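Local structure of acyl-CoA dehydrogenase (Bacillus anthracis, 3OWA) at residues E86-I91 / E133-Y138; G116-I121 / P140-G145; S123-L128 / V195-A200; G145-A150 / I211-Y216. The protein probably oxidises acyl-CoA thioesters to their 2-enoyl derivatives, using its bound FAD as the first electron acceptor. One frame throughout, in Å; residues are numbered along the deposited sequence.

Contact 1: E86-I91 / E133-Y138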
loop_
_atom_site.group_PDB
_atom_site.type_symbol
_atom_site.label_atom_id
_atom_site.label_comp_id
_atom_site.label_asym_id
_atom_site.label_seq_id
_atom_site.Cartn_x
_atom_site.Cartn_y
_atom_site.Cartn_z
ATOM N N GLU A 86 36.236 -17.917 11.448
ATOM C CA GLU A 86 37.106 -18.940 10.851
ATOM C C GLU A 86 37.419 -20.127 11.776
ATOM O O GLU A 86 37.455 -21.265 11.319
ATOM C CB GLU A 86 38.408 -18.313 10.313
ATOM C CG GLU A 86 38.238 -17.675 8.922
ATOM C CD GLU A 86 39.567 -17.278 8.278
ATOM O OE1 GLU A 86 39.679 -17.313 7.026
ATOM O OE2 GLU A 86 40.501 -16.935 9.029
ATOM N N GLU A 87 37.582 -19.873 13.073
ATOM C CA GLU A 87 37.921 -20.965 13.998
ATOM C C GLU A 87 36.781 -21.939 14.226
ATOM O O GLU A 87 36.988 -23.010 14.784
ATOM C CB GLU A 87 38.477 -20.463 15.343
ATOM C CG GLU A 87 37.490 -19.734 16.251
ATOM C CD GLU A 87 37.790 -18.238 16.371
ATOM O OE1 GLU A 87 36.822 -17.433 16.409
ATOM O OE2 GLU A 87 38.989 -17.856 16.430
ATOM N N TYR A 88 35.577 -21.566 13.792
ATOM C CA TYR A 88 34.443 -22.471 13.866
ATOM C C TYR A 88 34.004 -22.908 12.492
ATOM O O TYR A 88 32.911 -23.393 12.322
ATOM C CB TYR A 88 33.302 -21.830 14.630
ATOM C CG TYR A 88 33.688 -21.408 16.014
ATOM C CD1 TYR A 88 34.148 -22.352 16.953
ATOM C CD2 TYR A 88 33.602 -20.074 16.397
ATOM C CE1 TYR A 88 34.514 -21.964 18.237
ATOM C CE2 TYR A 88 33.960 -19.666 17.677
ATOM C CZ TYR A 88 34.417 -20.614 18.593
ATOM O OH TYR A 88 34.763 -20.201 19.858
ATOM N N GLY A 89 34.874 -22.737 11.505
ATOM C CA GLY A 89 34.605 -23.226 10.163
ATOM C C GLY A 89 33.949 -22.204 9.250
ATOM O O GLY A 89 33.509 -22.551 8.156
ATOM N N GLY A 90 33.917 -20.947 9.683
ATOM C CA GLY A 90 33.312 -19.884 8.890
ATOM C C GLY A 90 34.358 -19.174 8.076
ATOM O O GLY A 90 35.530 -19.544 8.116
ATOM N N ILE A 91 33.958 -18.167 7.320
ATOM C CA ILE A 91 34.967 -17.365 6.606
ATOM C C ILE A 91 35.166 -15.993 7.241
ATOM O O ILE A 91 35.943 -15.175 6.738
ATOM C CB ILE A 91 34.727 -17.291 5.068
ATOM C CG1 ILE A 91 33.388 -16.620 4.750
ATOM C CG2 ILE A 91 34.831 -18.718 4.421
ATOM C CD1 ILE A 91 33.309 -16.090 3.292
ATOM N N GLU A 133 31.594 -25.714 23.271
ATOM C CA GLU A 133 31.224 -27.031 22.794
ATOM C C GLU A 133 30.112 -26.957 21.724
ATOM O O GLU A 133 30.179 -27.612 20.690
ATOM C CB GLU A 133 30.786 -27.889 23.987
ATOM C CG GLU A 133 30.384 -29.293 23.637
ATOM C CD GLU A 133 29.573 -29.966 24.734
ATOM O OE1 GLU A 133 28.792 -29.266 25.429
ATOM O OE2 GLU A 133 29.709 -31.205 24.886
ATOM N N GLN A 134 29.099 -26.142 21.987
ATOM C CA GLN A 134 28.013 -25.915 21.021
ATOM C C GLN A 134 28.537 -25.296 19.719
ATOM O O GLN A 134 28.188 -25.742 18.648
ATOM C CB GLN A 134 26.927 -25.053 21.658
ATOM C CG GLN A 134 26.198 -25.761 22.815
ATOM C CD GLN A 134 25.443 -24.786 23.672
ATOM O OE1 GLN A 134 25.772 -23.586 23.720
ATOM N NE2 GLN A 134 24.413 -25.280 24.355
ATOM N N LYS A 135 29.427 -24.319 19.812
ATOM C CA LYS A 135 29.975 -23.730 18.605
ATOM C C LYS A 135 30.786 -24.702 17.774
ATOM O O LYS A 135 30.585 -24.786 16.567
ATOM C CB LYS A 135 30.775 -22.470 18.909
ATOM C CG LYS A 135 29.940 -21.415 19.609
ATOM C CD LYS A 135 30.694 -20.079 19.706
ATOM C CE LYS A 135 31.630 -20.071 20.898
ATOM N NZ LYS A 135 32.107 -18.719 21.206
ATOM N N LYS A 136 31.677 -25.470 18.405
ATOM C CA LYS A 136 32.528 -26.377 17.626
ATOM C C LYS A 136 31.733 -27.502 17.018
ATOM O O LYS A 136 32.057 -27.966 15.944
ATOM C CB LYS A 136 33.715 -26.929 18.442
ATOM C CG LYS A 136 34.759 -25.869 18.729
ATOM C CD LYS A 136 36.153 -26.471 18.909
ATOM C CE LYS A 136 37.076 -26.207 17.696
ATOM N NZ LYS A 136 37.397 -24.743 17.454
ATOM N N LYS A 137 30.677 -27.922 17.704
ATOM C CA LYS A 137 29.745 -28.883 17.158
ATOM C C LYS A 137 28.942 -28.322 15.965
ATOM O O LYS A 137 29.000 -28.892 14.874
ATOM C CB LYS A 137 28.794 -29.374 18.254
ATOM C CG LYS A 137 27.836 -30.500 17.858
ATOM C CD LYS A 137 27.581 -31.392 19.057
ATOM C CE LYS A 137 26.119 -31.636 19.370
ATOM N NZ LYS A 137 25.456 -32.785 18.688
ATOM N N TYR A 138 28.186 -27.237 16.165
ATOM C CA TYR A 138 27.157 -26.865 15.175
ATOM C C TYR A 138 27.657 -25.974 14.053
ATOM O O TYR A 138 27.297 -26.190 12.907
ATOM C CB TYR A 138 25.877 -26.306 15.829
ATOM C CG TYR A 138 25.108 -27.368 16.596
ATOM C CD1 TYR A 138 25.241 -27.492 17.987
ATOM C CD2 TYR A 138 24.270 -28.275 15.935
ATOM C CE1 TYR A 138 24.548 -28.489 18.711
ATOM C CE2 TYR A 138 23.571 -29.281 16.643
ATOM C CZ TYR A 138 23.720 -29.372 18.028
ATOM O OH TYR A 138 23.055 -30.332 18.748
#
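The ring of Tyr88 is packed against Lys135 and Lys136 on helix 132-144. Its apolar contacts come from three directions. Lys135 CB stands over one face as a CH-pi contact, 3.9 Å from the ring centroid and 15° off the normal. From there the aliphatic chain runs across the ring towards CZ, and a bend at its third torsion (chi3 -83°) carries Lys135 CE to 3.3 Å from Tyr88 OH. The opposite face is covered from within its own segment by Glu87 CG, while Lys136 CG lies in the ring plane, 3.9 Å from Tyr88 CE1. The contact thus fastens the loop between helices 64-76 and 95-105 onto helix 132-144, inside the all-helical N-terminal domain of the acyl-CoA dehydrogenase fold. The polar bonds sit at the ends of the two lysines. Lys136, bent at its third and fourth torsions, turns NZ back to donate to Glu87 O at 3.2 Å, tilted 29° from the carbonyl plane. Lys135 NZ makes a weak 3.3 Å bond to Tyr88 OH. Each has a stronger partner: Glu132 OE1 for the hydroxyl, and for the ammonium Lys345 O on helix 341-346.

Contact 2: G116-I121 / P140-G145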
loop_
_atom_site.group_PDB
_atom_site.type_symbol
_atom_site.label_atom_id
_atom_site.label_comp_id
_atom_site.label_asym_id
_atom_site.label_seq_id
_atom_site.Cartn_x
_atom_site.Cartn_y
_atom_site.Cartn_z
ATOM N N GLY A 116 18.357 -15.828 4.654
ATOM C CA GLY A 116 18.431 -14.943 5.842
ATOM C C GLY A 116 18.089 -15.641 7.138
ATOM O O GLY A 116 18.693 -15.345 8.172
ATOM N N ALA A 117 17.058 -16.508 7.122
ATOM C CA ALA A 117 16.692 -17.275 8.313
ATOM C C ALA A 117 17.817 -18.275 8.651
ATOM O O ALA A 117 18.077 -18.557 9.822
ATOM C CB ALA A 117 15.391 -18.026 8.109
ATOM N N HIS A 118 18.473 -18.825 7.638
ATOM C CA HIS A 118 19.571 -19.691 7.959
ATOM C C HIS A 118 20.773 -18.946 8.564
ATOM O O HIS A 118 21.268 -19.364 9.596
ATOM C CB HIS A 118 20.029 -20.545 6.769
ATOM C CG HIS A 118 21.304 -21.290 7.046
ATOM N ND1 HIS A 118 21.337 -22.457 7.785
ATOM C CD2 HIS A 118 22.598 -20.997 6.742
ATOM C CE1 HIS A 118 22.591 -22.877 7.883
ATOM N NE2 HIS A 118 23.375 -22.011 7.255
ATOM N N VAL A 119 21.257 -17.881 7.917
ATOM C CA VAL A 119 22.465 -17.214 8.372
ATOM C C VAL A 119 22.205 -16.227 9.529
ATOM O O VAL A 119 23.140 -15.860 10.235
ATOM C CB VAL A 119 23.209 -16.451 7.230
ATOM C CG1 VAL A 119 23.587 -17.415 6.087
ATOM C CG2 VAL A 119 22.386 -15.226 6.733
ATOM N N GLY A 120 20.958 -15.844 9.750
ATOM C CA GLY A 120 20.685 -14.783 10.716
ATOM C C GLY A 120 20.063 -15.416 11.947
ATOM O O GLY A 120 20.761 -15.993 12.776
ATOM N N ILE A 121 18.752 -15.345 12.053
ATOM C CA ILE A 121 18.080 -15.749 13.280
ATOM C C ILE A 121 18.356 -17.237 13.612
ATOM O O ILE A 121 18.360 -17.607 14.771
ATOM C CB ILE A 121 16.578 -15.450 13.207
ATOM C CG1 ILE A 121 15.932 -16.139 11.980
ATOM C CG2 ILE A 121 16.367 -13.947 13.170
ATOM C CD1 ILE A 121 14.392 -15.936 11.870
ATOM N N PRO A 140 30.579 -25.391 12.192
ATOM C CA PRO A 140 31.259 -25.834 10.971
ATOM C C PRO A 140 30.273 -26.352 9.939
ATOM O O PRO A 140 30.467 -26.173 8.757
ATOM C CB PRO A 140 32.181 -26.976 11.454
ATOM C CG PRO A 140 32.492 -26.619 12.892
ATOM C CD PRO A 140 31.236 -25.919 13.409
ATOM N N LEU A 141 29.201 -26.964 10.402
ATOM C CA LEU A 141 28.214 -27.558 9.539
ATOM C C LEU A 141 27.215 -26.504 9.012
ATOM O O LEU A 141 26.838 -26.528 7.836
ATOM C CB LEU A 141 27.482 -28.621 10.334
ATOM C CG LEU A 141 28.356 -29.748 10.905
ATOM C CD1 LEU A 141 27.653 -30.319 12.141
ATOM C CD2 LEU A 141 28.600 -30.845 9.806
ATOM N N LEU A 142 26.809 -25.589 9.884
ATOM C CA LEU A 142 25.909 -24.513 9.506
ATOM C C LEU A 142 26.603 -23.566 8.523
ATOM O O LEU A 142 25.988 -23.089 7.561
ATOM C CB LEU A 142 25.411 -23.775 10.742
ATOM C CG LEU A 142 24.481 -24.572 11.690
ATOM C CD1 LEU A 142 24.227 -23.767 12.956
ATOM C CD2 LEU A 142 23.134 -24.904 11.058
ATOM N N ALA A 143 27.901 -23.347 8.725
ATOM C CA ALA A 143 28.650 -22.416 7.886
ATOM C C ALA A 143 28.737 -22.866 6.423
ATOM O O ALA A 143 28.839 -22.037 5.521
ATOM C CB ALA A 143 30.047 -22.150 8.470
ATOM N N THR A 144 28.668 -24.168 6.177
ATOM C CA THR A 144 28.760 -24.667 4.797
ATOM C C THR A 144 27.399 -25.053 4.239
ATOM O O THR A 144 27.259 -25.385 3.043
ATOM C CB THR A 144 29.651 -25.914 4.700
ATOM O OG1 THR A 144 29.107 -26.931 5.540
ATOM C CG2 THR A 144 31.095 -25.599 5.128
ATOM N N GLY A 145 26.392 -25.049 5.107
ATOM C CA GLY A 145 25.066 -25.454 4.672
ATOM C C GLY A 145 24.889 -26.956 4.743
ATOM O O GLY A 145 23.837 -27.467 4.381
#
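His118 on helix 110-122 reaches across to helix 132-144 and donates from NE2 to Leu142 O at 2.8 Å, with an N-H...O angle of 148°. The acceptor lies almost exactly in the imidazole plane, but the donor is tilted 29° from the plane of the carbonyl. Leu142 also adds an apolar contact, its CD2 methyl standing 3.8 Å from His118 CE1 and meeting the ring beside the polar bond. The torsion that sends CG away from the backbone N (chi1 171°) extends the imidazole outward from its own helix to this point. Leu142 O is gripped twice: Gly145 N donates to it at 3.2 Å from the other face of the carbonyl. That second bond belongs to a Schellman motif, in which Gly145 takes a positive phi as the chain leaves the helix. Further out, Ala149 N, in the strand that follows, donates to His118 ND1, and Ser123 OG bonds His118 O. The histidine therefore joins two helices of the N-terminal domain to the first strand of the beta domain, its side chain about 10 Å from bound FAD. With ND1 receiving an N-H and NE2 giving one, the ring is fixed in rotation, and the pattern is consistent with a neutral imidazole protonated at NE2.

Contact 3: S123-L128 / V195-A200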
loop_
_atom_site.group_PDB
_atom_site.type_symbol
_atom_site.label_atom_id
_atom_site.label_comp_id
_atom_site.label_asym_id
_atom_site.label_seq_id
_atom_site.Cartn_x
_atom_site.Cartn_y
_atom_site.Cartn_z
ATOM N N SER A 123 21.283 -19.224 12.774
ATOM C CA SER A 123 22.663 -19.581 13.119
ATOM C C SER A 123 23.244 -18.685 14.203
ATOM O O SER A 123 23.975 -19.173 15.085
ATOM C CB SER A 123 23.594 -19.504 11.897
ATOM O OG SER A 123 23.350 -20.581 10.989
ATOM N N LEU A 124 22.935 -17.392 14.134
ATOM C CA LEU A 124 23.530 -16.399 15.039
ATOM C C LEU A 124 23.270 -16.645 16.531
ATOM O O LEU A 124 24.094 -16.271 17.346
ATOM C CB LEU A 124 23.119 -14.971 14.673
ATOM C CG LEU A 124 23.724 -14.429 13.378
ATOM C CD1 LEU A 124 23.244 -13.008 13.120
ATOM C CD2 LEU A 124 25.265 -14.510 13.374
ATOM N N PRO A 125 22.145 -17.262 16.905
ATOM C CA PRO A 125 22.059 -17.555 18.356
ATOM C C PRO A 125 23.200 -18.438 18.870
ATOM O O PRO A 125 23.619 -18.288 20.007
ATOM C CB PRO A 125 20.722 -18.268 18.496
ATOM C CG PRO A 125 19.898 -17.663 17.344
ATOM C CD PRO A 125 20.853 -17.460 16.219
ATOM N N ILE A 126 23.705 -19.331 18.027
ATOM C CA ILE A 126 24.831 -20.206 18.392
ATOM C C ILE A 126 26.138 -19.424 18.283
ATOM O O ILE A 126 26.996 -19.514 19.163
ATOM C CB ILE A 126 24.855 -21.514 17.546
ATOM C CG1 ILE A 126 23.563 -22.323 17.806
ATOM C CG2 ILE A 126 26.092 -22.373 17.898
ATOM C CD1 ILE A 126 23.387 -23.573 16.904
ATOM N N VAL A 127 26.287 -18.658 17.207
ATOM C CA VAL A 127 27.445 -17.780 17.057
ATOM C C VAL A 127 27.622 -16.840 18.266
ATOM O O VAL A 127 28.725 -16.707 18.806
ATOM C CB VAL A 127 27.393 -16.942 15.734
ATOM C CG1 VAL A 127 28.584 -15.947 15.669
ATOM C CG2 VAL A 127 27.389 -17.859 14.489
ATOM N N LEU A 128 26.546 -16.203 18.690
ATOM C CA LEU A 128 26.621 -15.164 19.699
ATOM C C LEU A 128 26.483 -15.674 21.117
ATOM O O LEU A 128 27.067 -15.086 22.028
ATOM C CB LEU A 128 25.574 -14.079 19.441
ATOM C CG LEU A 128 25.715 -13.388 18.079
ATOM C CD1 LEU A 128 24.649 -12.337 17.912
ATOM C CD2 LEU A 128 27.077 -12.755 17.898
ATOM N N VAL A 195 18.348 -28.045 12.242
ATOM C CA VAL A 195 18.548 -27.505 13.574
ATOM C C VAL A 195 17.568 -26.383 13.810
ATOM O O VAL A 195 17.429 -25.479 12.946
ATOM C CB VAL A 195 19.986 -26.965 13.710
ATOM C CG1 VAL A 195 20.163 -26.237 15.065
ATOM C CG2 VAL A 195 21.003 -28.081 13.586
ATOM N N PHE A 196 16.893 -26.400 14.959
ATOM C CA PHE A 196 15.921 -25.329 15.304
ATOM C C PHE A 196 16.297 -24.706 16.662
ATOM O O PHE A 196 16.486 -25.426 17.636
ATOM C CB PHE A 196 14.458 -25.865 15.490
ATOM C CG PHE A 196 13.858 -26.452 14.232
ATOM C CD1 PHE A 196 14.242 -27.726 13.787
ATOM C CD2 PHE A 196 12.930 -25.715 13.477
ATOM C CE1 PHE A 196 13.724 -28.280 12.624
ATOM C CE2 PHE A 196 12.397 -26.243 12.301
ATOM C CZ PHE A 196 12.772 -27.544 11.871
ATOM N N ILE A 197 16.379 -23.387 16.711
ATOM C CA ILE A 197 16.574 -22.672 17.970
ATOM C C ILE A 197 15.179 -22.489 18.532
ATOM O O ILE A 197 14.417 -21.730 17.992
ATOM C CB ILE A 197 17.203 -21.289 17.756
ATOM C CG1 ILE A 197 18.520 -21.412 16.945
ATOM C CG2 ILE A 197 17.412 -20.550 19.161
ATOM C CD1 ILE A 197 19.616 -22.317 17.550
ATOM N N VAL A 198 14.837 -23.244 19.562
ATOM C CA VAL A 198 13.468 -23.256 20.082
ATOM C C VAL A 198 13.385 -22.588 21.467
ATOM O O VAL A 198 14.187 -22.866 22.344
ATOM C CB VAL A 198 13.004 -24.706 20.252
ATOM C CG1 VAL A 198 11.611 -24.757 20.866
ATOM C CG2 VAL A 198 13.088 -25.488 18.888
ATOM N N TYR A 199 12.378 -21.757 21.701
ATOM C CA TYR A 199 12.214 -21.147 23.015
ATOM C C TYR A 199 11.086 -21.836 23.724
ATOM O O TYR A 199 10.050 -22.105 23.101
ATOM C CB TYR A 199 11.820 -19.687 22.826
ATOM C CG TYR A 199 12.947 -18.817 22.361
ATOM C CD1 TYR A 199 13.737 -18.113 23.290
ATOM C CD2 TYR A 199 13.207 -18.646 21.003
ATOM C CE1 TYR A 199 14.766 -17.262 22.861
ATOM C CE2 TYR A 199 14.241 -17.801 20.578
ATOM C CZ TYR A 199 15.005 -17.116 21.493
ATOM O OH TYR A 199 16.004 -16.260 21.012
ATOM N N ALA A 200 11.272 -22.132 25.024
ATOM C CA ALA A 200 10.281 -22.864 25.811
ATOM C C ALA A 200 10.455 -22.449 27.267
ATOM O O ALA A 200 11.516 -21.951 27.629
ATOM C CB ALA A 200 10.478 -24.374 25.690
#
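Ser123 O accepts two backbone bonds: Ile126 N donates to Ser123 O at 3.0 Å and Val127 N donates to Ser123 O at 3.2 Å. The turn these bonds close carries Pro125 and Ile126, whose side chains face Ile197. The contact is where the helical N-terminal domain of an acyl-CoA dehydrogenase lies against its beta-barrel middle domain: helix 124-129 meets strand 195-202 through side chains alone. Ile197 sends different branches to its two neighbours. Its CG1 approaches the pyrrolidine of Pro125, 4.0 Å from CG, and its CG2 methyl lies 4.1 Å from Pro125 CB, so the proline ring rests against the fork of the isoleucine. The second torsion of Ile197 (chi2 -58°) folds its CD1 methyl away from the fully extended position, towards Ile126. All three residues are buried, and helix 132-144 flanks them, its Tyr138 and Leu139 touching Ile126. The strand is held by backbone bonds of Ile197 to Ala150 and Ala152 on the neighbouring parallel strand. Ile197 lies about 9 Å from bound FAD by its side chain. At the far end of the packing, Ile197 CD1 sits 4.0 Å from both CG1 and CD1 of Ile126.

Contact 4: G145-A150 / I211-Y216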
loop_
_atom_site.group_PDB
_atom_site.type_symbol
_atom_site.label_atom_id
_atom_site.label_comp_id
_atom_site.label_asym_id
_atom_site.label_seq_id
_atom_site.Cartn_x
_atom_site.Cartn_y
_atom_site.Cartn_z
ATOM N N GLY A 145 26.392 -25.049 5.107
ATOM C CA GLY A 145 25.066 -25.454 4.672
ATOM C C GLY A 145 24.889 -26.956 4.743
ATOM O O GLY A 145 23.837 -27.467 4.381
ATOM N N GLU A 146 25.895 -27.661 5.250
ATOM C CA GLU A 146 25.779 -29.116 5.508
ATOM C C GLU A 146 24.615 -29.411 6.465
ATOM O O GLU A 146 23.920 -30.395 6.308
ATOM C CB GLU A 146 27.079 -29.657 6.081
ATOM C CG GLU A 146 27.296 -31.134 5.823
ATOM C CD GLU A 146 28.781 -31.493 5.865
ATOM O OE1 GLU A 146 29.607 -30.718 5.296
ATOM O OE2 GLU A 146 29.108 -32.544 6.467
ATOM N N LYS A 147 24.467 -28.570 7.479
ATOM C CA LYS A 147 23.234 -28.480 8.236
ATOM C C LYS A 147 22.600 -27.144 7.862
ATOM O O LYS A 147 23.320 -26.220 7.448
ATOM C CB LYS A 147 23.508 -28.533 9.736
ATOM C CG LYS A 147 23.740 -29.956 10.258
ATOM C CD LYS A 147 23.793 -29.994 11.773
ATOM C CE LYS A 147 23.999 -31.426 12.258
ATOM N NZ LYS A 147 23.201 -31.650 13.469
ATOM N N LEU A 148 21.271 -27.065 7.987
ATOM C CA LEU A 148 20.521 -25.828 7.784
ATOM C C LEU A 148 19.754 -25.494 9.048
ATOM O O LEU A 148 19.269 -26.378 9.749
ATOM C CB LEU A 148 19.565 -25.992 6.592
ATOM C CG LEU A 148 20.374 -26.187 5.287
ATOM C CD1 LEU A 148 19.434 -26.611 4.146
ATOM C CD2 LEU A 148 21.237 -24.934 4.935
ATOM N N ALA A 149 19.639 -24.213 9.328
ATOM C CA ALA A 149 19.016 -23.757 10.593
ATOM C C ALA A 149 17.656 -23.026 10.428
ATOM O O ALA A 149 17.331 -22.459 9.354
ATOM C CB ALA A 149 20.017 -22.848 11.332
ATOM N N ALA A 150 16.900 -22.992 11.525
ATOM C CA ALA A 150 15.642 -22.266 11.603
ATOM C C ALA A 150 15.544 -21.732 13.029
ATOM O O ALA A 150 16.223 -22.210 13.954
ATOM C CB ALA A 150 14.476 -23.203 11.319
ATOM N N ILE A 211 18.830 -25.675 21.567
ATOM C CA ILE A 211 19.180 -26.153 20.228
ATOM C C ILE A 211 18.511 -27.514 20.050
ATOM O O ILE A 211 18.734 -28.472 20.829
ATOM C CB ILE A 211 20.693 -26.274 20.052
ATOM C CG1 ILE A 211 21.371 -24.933 20.354
ATOM C CG2 ILE A 211 21.043 -26.897 18.675
ATOM C CD1 ILE A 211 22.893 -25.043 20.695
ATOM N N VAL A 212 17.616 -27.591 19.076
ATOM C CA VAL A 212 16.807 -28.777 18.916
ATOM C C VAL A 212 17.061 -29.296 17.504
ATOM O O VAL A 212 16.777 -28.598 16.529
ATOM C CB VAL A 212 15.313 -28.454 19.066
ATOM C CG1 VAL A 212 14.464 -29.731 18.822
ATOM C CG2 VAL A 212 15.035 -27.845 20.447
ATOM N N GLU A 213 17.577 -30.514 17.405
ATOM C CA GLU A 213 17.744 -31.165 16.109
ATOM C C GLU A 213 16.437 -31.779 15.611
ATOM O O GLU A 213 15.657 -32.366 16.394
ATOM C CB GLU A 213 18.848 -32.222 16.220
ATOM C CG GLU A 213 20.206 -31.585 16.499
ATOM C CD GLU A 213 21.357 -32.602 16.538
ATOM O OE1 GLU A 213 22.403 -32.312 17.161
ATOM O OE2 GLU A 213 21.222 -33.691 15.950
ATOM N N LYS A 214 16.205 -31.653 14.307
ATOM C CA LYS A 214 15.042 -32.256 13.646
ATOM C C LYS A 214 14.904 -33.749 13.960
ATOM O O LYS A 214 13.793 -34.243 14.202
ATOM C CB LYS A 214 15.108 -32.018 12.124
ATOM C CG LYS A 214 13.890 -32.506 11.343
ATOM C CD LYS A 214 12.566 -31.977 11.926
ATOM C CE LYS A 214 11.455 -31.981 10.875
ATOM N NZ LYS A 214 10.894 -33.318 10.461
ATOM N N ASP A 215 16.040 -34.444 14.010
ATOM C CA ASP A 215 16.070 -35.888 14.265
ATOM C C ASP A 215 15.874 -36.338 15.726
ATOM O O ASP A 215 15.756 -37.546 15.983
ATOM C CB ASP A 215 17.357 -36.484 13.670
ATOM C CG ASP A 215 17.284 -36.604 12.147
ATOM O OD1 ASP A 215 18.351 -36.738 11.508
ATOM O OD2 ASP A 215 16.151 -36.553 11.584
ATOM N N TYR A 216 15.741 -35.394 16.661
ATOM C CA TYR A 216 15.459 -35.782 18.059
ATOM C C TYR A 216 14.060 -36.411 18.129
ATOM O O TYR A 216 13.171 -36.063 17.347
ATOM C CB TYR A 216 15.509 -34.571 19.021
ATOM C CG TYR A 216 16.918 -34.009 19.280
ATOM C CD1 TYR A 216 18.055 -34.749 18.956
ATOM C CD2 TYR A 216 17.094 -32.757 19.911
ATOM C CE1 TYR A 216 19.353 -34.265 19.219
ATOM C CE2 TYR A 216 18.390 -32.255 20.172
ATOM C CZ TYR A 216 19.511 -33.005 19.793
ATOM O OH TYR A 216 20.795 -32.547 20.049
HETATM O O HOH W 1 20.901 -32.374 12.955
HETATM O O HOH W 2 25.323 -32.452 15.972
#
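Lys147 and Glu213 meet end to face: the ammonium stands above the flat of the carboxylate, with NZ 3.7 Å from Glu213 CD and about as far from both oxygens. The salt bridge is long, 3.8 Å from Lys147 NZ to Glu213 OE2, with no direct hydrogen bond. Glu213 reaches toward the lysine with its chain extended beyond CG, while Lys147 comes in nearly straight and bends at the last torsion (chi4 -142°). One water donates to Glu213 OE1 at 3.2 Å and takes a weak bond from Lys147 NZ; a second lies between NZ and OE2, but its 2.5 Å distance from Lys147 NZ is doubtfully short. The lysine is modelled in two conformers, so salt bridge and water bonds hold for the one described and need caution. The carboxylate is positioned from outside, by Tyr138 OH bonded to OE1, with Lys137 NZ a weak, long ion partner. A type I turn from Glu213 to Tyr216 lays the tyrosine ring over Glu213 CB. Lys147 lies just ahead of strand 149-152 and Glu213 ends strand 206-213; these pair with opposite edges of strand 195-202, where the acyl-CoA dehydrogenase chain passes from helices into its beta domain.

Overall arrangement
Following the chain, contact 1 opens first and closes a loop of about forty residues, mostly helix, on helix 132-144. Contact 2 opens inside that loop and closes later on the same helix, so the two cross. Contact 3 opens within both loops, on helix 124-129, and closes only at strand 195-202, crossing both. Contact 4 starts at Gly145, where contact 2 ends; it follows contacts 1 and 2 in series but crosses contact 3, closing at the end of strand 206-213. None nests within another. Contacts 1 and 2 knit the N-terminal helices together; contact 3 joins them to the beta domain, and contact 4 ties the interdomain connection to the same sheet.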